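Local coordinates for protein putative Transcriptional Regulator (PDB 2IA2) that probably acts as an IclR-family transcriptional regulator, binding DNA through a helix-turn-helix domain and sensing a small effector through a GAF-like C-terminal domain, at residues V95-L100 and Y123-P128; T148-V153 and V224-I229. All coordinates share one frame; numbering follows the deposited sequence.

How the contacts relate
Both contacts pack a helix on the six-stranded antiparallel sheet of the IclR C-terminal domain, and the evidence that they use its two faces is in the strand 224-229. Its Ala226 and Asn228 point to helix 149-156 in contact 2, whereas Val227 points away, and its CG2 lies 3.7 Å from CD2 of Leu100 in contact 1. The second link is packing of the Tyr123 ring on Met150: CZ of Tyr123, on the strand of contact 1, comes within 3.5 Å of CE of Met150. The contact centres are about 13 Å apart, with strand 110-117 between the two strands. In IclR relatives this domain binds the effector; no pocket is identified here.

Contact 1. Residues V95-L100 and Y123-P128; sequences VAQPHL and YVARVP
The carboxamide of Gln97 is the flat group that crosses from helix to strand, and it meets the strand in its own plane: the carbonyl O of Arg126 lies only 4° out of it, 3.3 Å from NE2. The N-H points almost straight at this oxygen (173°), yet reaches it from above the carbonyl plane and not along a lone pair. OE1 stands 3.6 Å from Ala125 CB and NE2 touches Val127 CG2, both methyls lying to one side of the amide plane. CG of Gln97 runs anti to the backbone N (chi1 -158°) and the chain bends at chi2, which brings the amide round to the strand although the CB does not point there. The other flat group, the guanidinium of Arg126, has Pro128 CB over one face, 3.7 Å above its plane and offset toward the rim.

On the Val127 CG2 side of the amide plane, Leu100 supplies the apolar part. Its CD1 rests on Ala125 CB at 3.7 Å, and its CB meets Val127 CG2 at 3.6 Å. Helix 92-107 packs here on strand 120-127 of the six-stranded sheet in the IclR C-terminal domain, the segment axes nearly parallel and 8.1 Å apart. NE2 also bonds Glu101, so one amide nitrogen serves two acceptors. The chemistry is mixed: aliphatic contacts of Leu100 with Ala125 and Val127 stand beside one amide N-H that ties the helix to a strand carbonyl.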
loop_
_atom_site.group_PDB
_atom_site.type_symbol
_atom_site.label_atom_id
_atom_site.label_comp_id
_atom_site.label_asym_id
_atom_site.label_seq_id
_atom_site.Cartn_x
_atom_site.Cartn_y
_atom_site.Cartn_z
ATOM N N VAL A 95 10.078 0.841 -0.347
ATOM C CA VAL A 95 9.893 -0.473 0.277
ATOM C C VAL A 95 11.256 -1.219 0.352
ATOM O O VAL A 95 11.650 -1.743 1.416
ATOM C CB VAL A 95 8.835 -1.309 -0.451
ATOM C CG1 VAL A 95 8.910 -2.790 -0.005
ATOM C CG2 VAL A 95 7.370 -0.701 -0.240
ATOM N N ALA A 96 11.984 -1.198 -0.761
ATOM C CA ALA A 96 13.305 -1.830 -0.895
ATOM C C ALA A 96 14.403 -1.256 -0.024
ATOM O O ALA A 96 15.166 -2.004 0.531
ATOM C CB ALA A 96 13.724 -1.816 -2.345
ATOM N N GLN A 97 14.493 0.073 0.095
ATOM C CA GLN A 97 15.602 0.715 0.840
ATOM C C GLN A 97 16.025 0.082 2.187
ATOM O O GLN A 97 17.181 -0.277 2.334
ATOM C CB GLN A 97 15.433 2.254 0.939
ATOM C CG GLN A 97 16.748 3.026 1.205
ATOM C CD GLN A 97 17.768 2.861 0.060
ATOM O OE1 GLN A 97 17.405 2.810 -1.112
ATOM N NE2 GLN A 97 19.022 2.820 0.399
ATOM N N PRO A 98 15.115 -0.027 3.182
ATOM C CA PRO A 98 15.588 -0.565 4.458
ATOM C C PRO A 98 16.138 -2.002 4.320
ATOM O O PRO A 98 17.017 -2.394 5.071
ATOM C CB PRO A 98 14.354 -0.530 5.376
ATOM C CG PRO A 98 13.220 -0.034 4.572
ATOM C CD PRO A 98 13.673 0.333 3.194
ATOM N N HIS A 99 15.657 -2.740 3.345
ATOM C CA HIS A 99 16.100 -4.085 3.139
ATOM C C HIS A 99 17.468 -4.115 2.486
ATOM O O HIS A 99 18.270 -4.891 2.843
ATOM C CB HIS A 99 15.088 -4.881 2.338
ATOM C CG HIS A 99 13.767 -5.028 3.013
ATOM N ND1 HIS A 99 13.593 -5.756 4.156
ATOM C CD2 HIS A 99 12.565 -4.513 2.717
ATOM C CE1 HIS A 99 12.340 -5.690 4.533
ATOM N NE2 HIS A 99 11.694 -4.941 3.672
ATOM N N LEU A 100 17.714 -3.212 1.566
ATOM C CA LEU A 100 19.075 -3.030 1.009
ATOM C C LEU A 100 20.044 -2.612 2.068
ATOM O O LEU A 100 21.191 -3.075 2.072
ATOM C CB LEU A 100 19.094 -1.988 -0.111
ATOM C CG LEU A 100 18.263 -2.385 -1.336
ATOM C CD1 LEU A 100 18.496 -1.330 -2.456
ATOM C CD2 LEU A 100 18.511 -3.831 -1.809
ATOM N N TYR A 123 18.387 1.661 -12.581
ATOM C CA TYR A 123 18.576 1.574 -11.137
ATOM C C TYR A 123 17.564 2.434 -10.413
ATOM O O TYR A 123 17.476 3.624 -10.680
ATOM C CB TYR A 123 19.966 2.048 -10.749
ATOM C CG TYR A 123 21.006 0.970 -10.969
ATOM C CD1 TYR A 123 21.358 0.573 -12.265
ATOM C CD2 TYR A 123 21.597 0.320 -9.880
ATOM C CE1 TYR A 123 22.318 -0.437 -12.486
ATOM C CE2 TYR A 123 22.577 -0.676 -10.079
ATOM C CZ TYR A 123 22.913 -1.045 -11.387
ATOM O OH TYR A 123 23.824 -2.034 -11.575
ATOM N N VAL A 124 16.900 1.858 -9.424
ATOM C CA VAL A 124 15.889 2.604 -8.667
ATOM C C VAL A 124 16.194 2.740 -7.166
ATOM O O VAL A 124 15.605 3.578 -6.527
ATOM C CB VAL A 124 14.407 2.102 -8.898
ATOM C CG1 VAL A 124 13.925 2.375 -10.354
ATOM C CG2 VAL A 124 14.228 0.641 -8.491
ATOM N N ALA A 125 17.103 1.932 -6.623
ATOM C CA ALA A 125 17.496 2.052 -5.199
ATOM C C ALA A 125 18.894 1.433 -5.120
ATOM O O ALA A 125 19.202 0.547 -5.912
ATOM C CB ALA A 125 16.497 1.269 -4.269
ATOM N N ARG A 126 19.734 1.932 -4.219
ATOM C CA ARG A 126 21.042 1.360 -4.046
ATOM C C ARG A 126 21.565 1.704 -2.684
ATOM O O ARG A 126 21.161 2.701 -2.110
ATOM C CB ARG A 126 22.022 1.853 -5.134
ATOM C CG ARG A 126 22.372 3.330 -5.013
ATOM C CD ARG A 126 23.849 3.349 -5.286
ATOM N NE ARG A 126 24.581 4.615 -5.225
ATOM C CZ ARG A 126 25.903 4.669 -5.394
ATOM N NH1 ARG A 126 26.590 3.544 -5.598
ATOM N NH2 ARG A 126 26.549 5.825 -5.345
ATOM N N VAL A 127 22.440 0.850 -2.153
ATOM C CA VAL A 127 23.237 1.188 -0.959
ATOM C C VAL A 127 24.706 0.933 -1.349
ATOM O O VAL A 127 25.042 -0.202 -1.677
ATOM C CB VAL A 127 22.835 0.295 0.226
ATOM C CG1 VAL A 127 23.831 0.461 1.372
ATOM C CG2 VAL A 127 21.390 0.608 0.693
ATOM N N PRO A 128 25.555 1.973 -1.398
ATOM C CA PRO A 128 27.002 1.813 -1.674
ATOM C C PRO A 128 27.800 1.351 -0.425
ATOM O O PRO A 128 27.270 1.372 0.682
ATOM C CB PRO A 128 27.433 3.239 -2.025
ATOM C CG PRO A 128 26.513 4.107 -1.152
ATOM C CD PRO A 128 25.180 3.399 -1.270
#

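Contact 2. Residues T148-V153 and V224-I229; sequences TSMGRV and VAAVNI
Apolar helix-on-sheet packing joins the first turn of helix 149-156 to strand 223-232, an inner strand of the six-stranded sheet; the axes of the two segments approach to 7.8 Å at 148°, and every touching residue is buried. The selenomethionine Met150 carries most of it. Its CG sits 3.8 Å from Ala226 CB and 3.6 Å from Asn228 CB, the bend at chi3 (-64°) turns CE back over the Asn228 amide, 3.7 Å from ND2, and the two side chains cross at about a right angle. Val153 completes the apolar patch, its CG1 lying 3.8 Å from Ala226 CB.

A water forms the polar link, accepting from Asn228 ND2 at 3.1 Å and bonded to Ser149 OG at 3.0 Å. Were Asn228 an alanine, the water would probably lose its donor on the strand and the methyl end of Met150 the amide it lies against. OD1 of Asn228 has a weak bond to Ser112 N on the adjoining strand. Thr148, the N-cap, accepts from Gly151 N through OG1 (2.9 Å). A capped helix packed roughly antiparallel to an inner strand of the sheet is consistent with the GAF-like fold of the IclR C-terminal domain.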
loop_
_atom_site.group_PDB
_atom_site.type_symbol
_atom_site.label_atom_id
_atom_site.label_comp_id
_atom_site.label_asym_id
_atom_site.label_seq_id
_atom_site.Cartn_x
_atom_site.Cartn_y
_atom_site.Cartn_z
ATOM N N THR A 148 23.904 -7.698 -17.591
ATOM C CA THR A 148 23.840 -7.502 -16.140
ATOM C C THR A 148 23.080 -8.663 -15.518
ATOM O O THR A 148 22.252 -9.291 -16.202
ATOM C CB THR A 148 23.100 -6.184 -15.808
ATOM O OG1 THR A 148 21.804 -6.271 -16.370
ATOM C CG2 THR A 148 23.831 -4.993 -16.394
ATOM N N SER A 149 23.339 -8.933 -14.241
ATOM C CA SER A 149 22.682 -9.999 -13.541
ATOM C C SER A 149 21.221 -9.658 -13.331
ATOM O O SER A 149 20.375 -10.487 -13.549
ATOM C CB SER A 149 23.400 -10.358 -12.203
ATOM O OG SER A 149 23.341 -9.308 -11.228
HETATM N N MSE A 150 20.935 -8.421 -12.914
HETATM C CA MSE A 150 19.558 -7.952 -12.783
HETATM C C MSE A 150 18.816 -8.000 -14.147
HETATM O O MSE A 150 17.672 -8.393 -14.207
HETATM C CB MSE A 150 19.543 -6.531 -12.207
HETATM C CG MSE A 150 19.898 -6.589 -10.736
HETATM SE SE MSE A 150 19.643 -4.954 -9.739
HETATM C CE MSE A 150 20.918 -3.799 -10.627
ATOM N N GLY A 151 19.486 -7.627 -15.221
ATOM C CA GLY A 151 18.889 -7.669 -16.543
ATOM C C GLY A 151 18.459 -9.048 -16.957
ATOM O O GLY A 151 17.354 -9.209 -17.488
ATOM N N ARG A 152 19.300 -10.059 -16.703
ATOM C CA ARG A 152 18.939 -11.448 -17.032
ATOM C C ARG A 152 17.829 -11.979 -16.205
ATOM O O ARG A 152 17.025 -12.764 -16.685
ATOM C CB ARG A 152 20.163 -12.369 -16.983
ATOM C CG ARG A 152 21.106 -11.937 -18.064
ATOM C CD ARG A 152 22.282 -12.891 -18.227
ATOM N NE ARG A 152 23.209 -12.349 -19.224
ATOM C CZ ARG A 152 24.410 -12.869 -19.489
ATOM N NH1 ARG A 152 24.839 -13.970 -18.863
ATOM N NH2 ARG A 152 25.179 -12.295 -20.400
ATOM N N VAL A 153 17.797 -11.585 -14.949
ATOM C CA VAL A 153 16.658 -11.849 -14.073
ATOM C C VAL A 153 15.367 -11.237 -14.624
ATOM O O VAL A 153 14.290 -11.885 -14.622
ATOM C CB VAL A 153 16.947 -11.342 -12.612
ATOM C CG1 VAL A 153 15.680 -11.307 -11.765
ATOM C CG2 VAL A 153 17.986 -12.251 -11.938
ATOM N N VAL A 224 8.703 -8.127 -11.121
ATOM C CA VAL A 224 8.543 -6.701 -11.307
ATOM C C VAL A 224 9.849 -5.949 -11.076
ATOM O O VAL A 224 9.991 -4.838 -11.541
ATOM C CB VAL A 224 7.438 -6.130 -10.375
ATOM C CG1 VAL A 224 6.077 -6.805 -10.733
ATOM C CG2 VAL A 224 7.804 -6.318 -8.877
ATOM N N ALA A 225 10.822 -6.545 -10.385
ATOM C CA ALA A 225 12.084 -5.838 -10.144
ATOM C C ALA A 225 13.152 -6.896 -9.923
ATOM O O ALA A 225 12.814 -8.077 -9.855
ATOM C CB ALA A 225 11.949 -4.909 -8.890
ATOM N N ALA A 226 14.420 -6.498 -9.829
ATOM C CA ALA A 226 15.452 -7.424 -9.402
ATOM C C ALA A 226 16.296 -6.768 -8.309
ATOM O O ALA A 226 16.446 -5.561 -8.309
ATOM C CB ALA A 226 16.320 -7.782 -10.560
ATOM N N VAL A 227 16.884 -7.556 -7.420
ATOM C CA VAL A 227 17.791 -7.025 -6.396
ATOM C C VAL A 227 19.159 -7.702 -6.632
ATOM O O VAL A 227 19.188 -8.840 -7.012
ATOM C CB VAL A 227 17.223 -7.309 -4.963
ATOM C CG1 VAL A 227 16.838 -8.815 -4.788
ATOM C CG2 VAL A 227 18.186 -6.836 -3.870
ATOM N N ASN A 228 20.267 -6.987 -6.436
ATOM C CA ASN A 228 21.582 -7.570 -6.614
ATOM C C ASN A 228 22.521 -7.299 -5.464
ATOM O O ASN A 228 22.210 -6.514 -4.560
ATOM C CB ASN A 228 22.210 -7.169 -7.988
ATOM C CG ASN A 228 23.053 -5.901 -7.943
ATOM O OD1 ASN A 228 23.104 -5.213 -6.925
ATOM N ND2 ASN A 228 23.736 -5.581 -9.067
ATOM N N ILE A 229 23.647 -8.015 -5.488
ATOM C CA ILE A 229 24.868 -7.640 -4.785
ATOM C C ILE A 229 25.901 -7.523 -5.908
ATOM O O ILE A 229 25.928 -8.356 -6.785
ATOM C CB ILE A 229 25.337 -8.746 -3.814
ATOM C CG1 ILE A 229 24.324 -8.938 -2.674
ATOM C CG2 ILE A 229 26.738 -8.419 -3.258
ATOM C CD1 ILE A 229 24.490 -10.240 -1.899
HETATM O O HOH W 1 23.400 -6.391 -12.062
#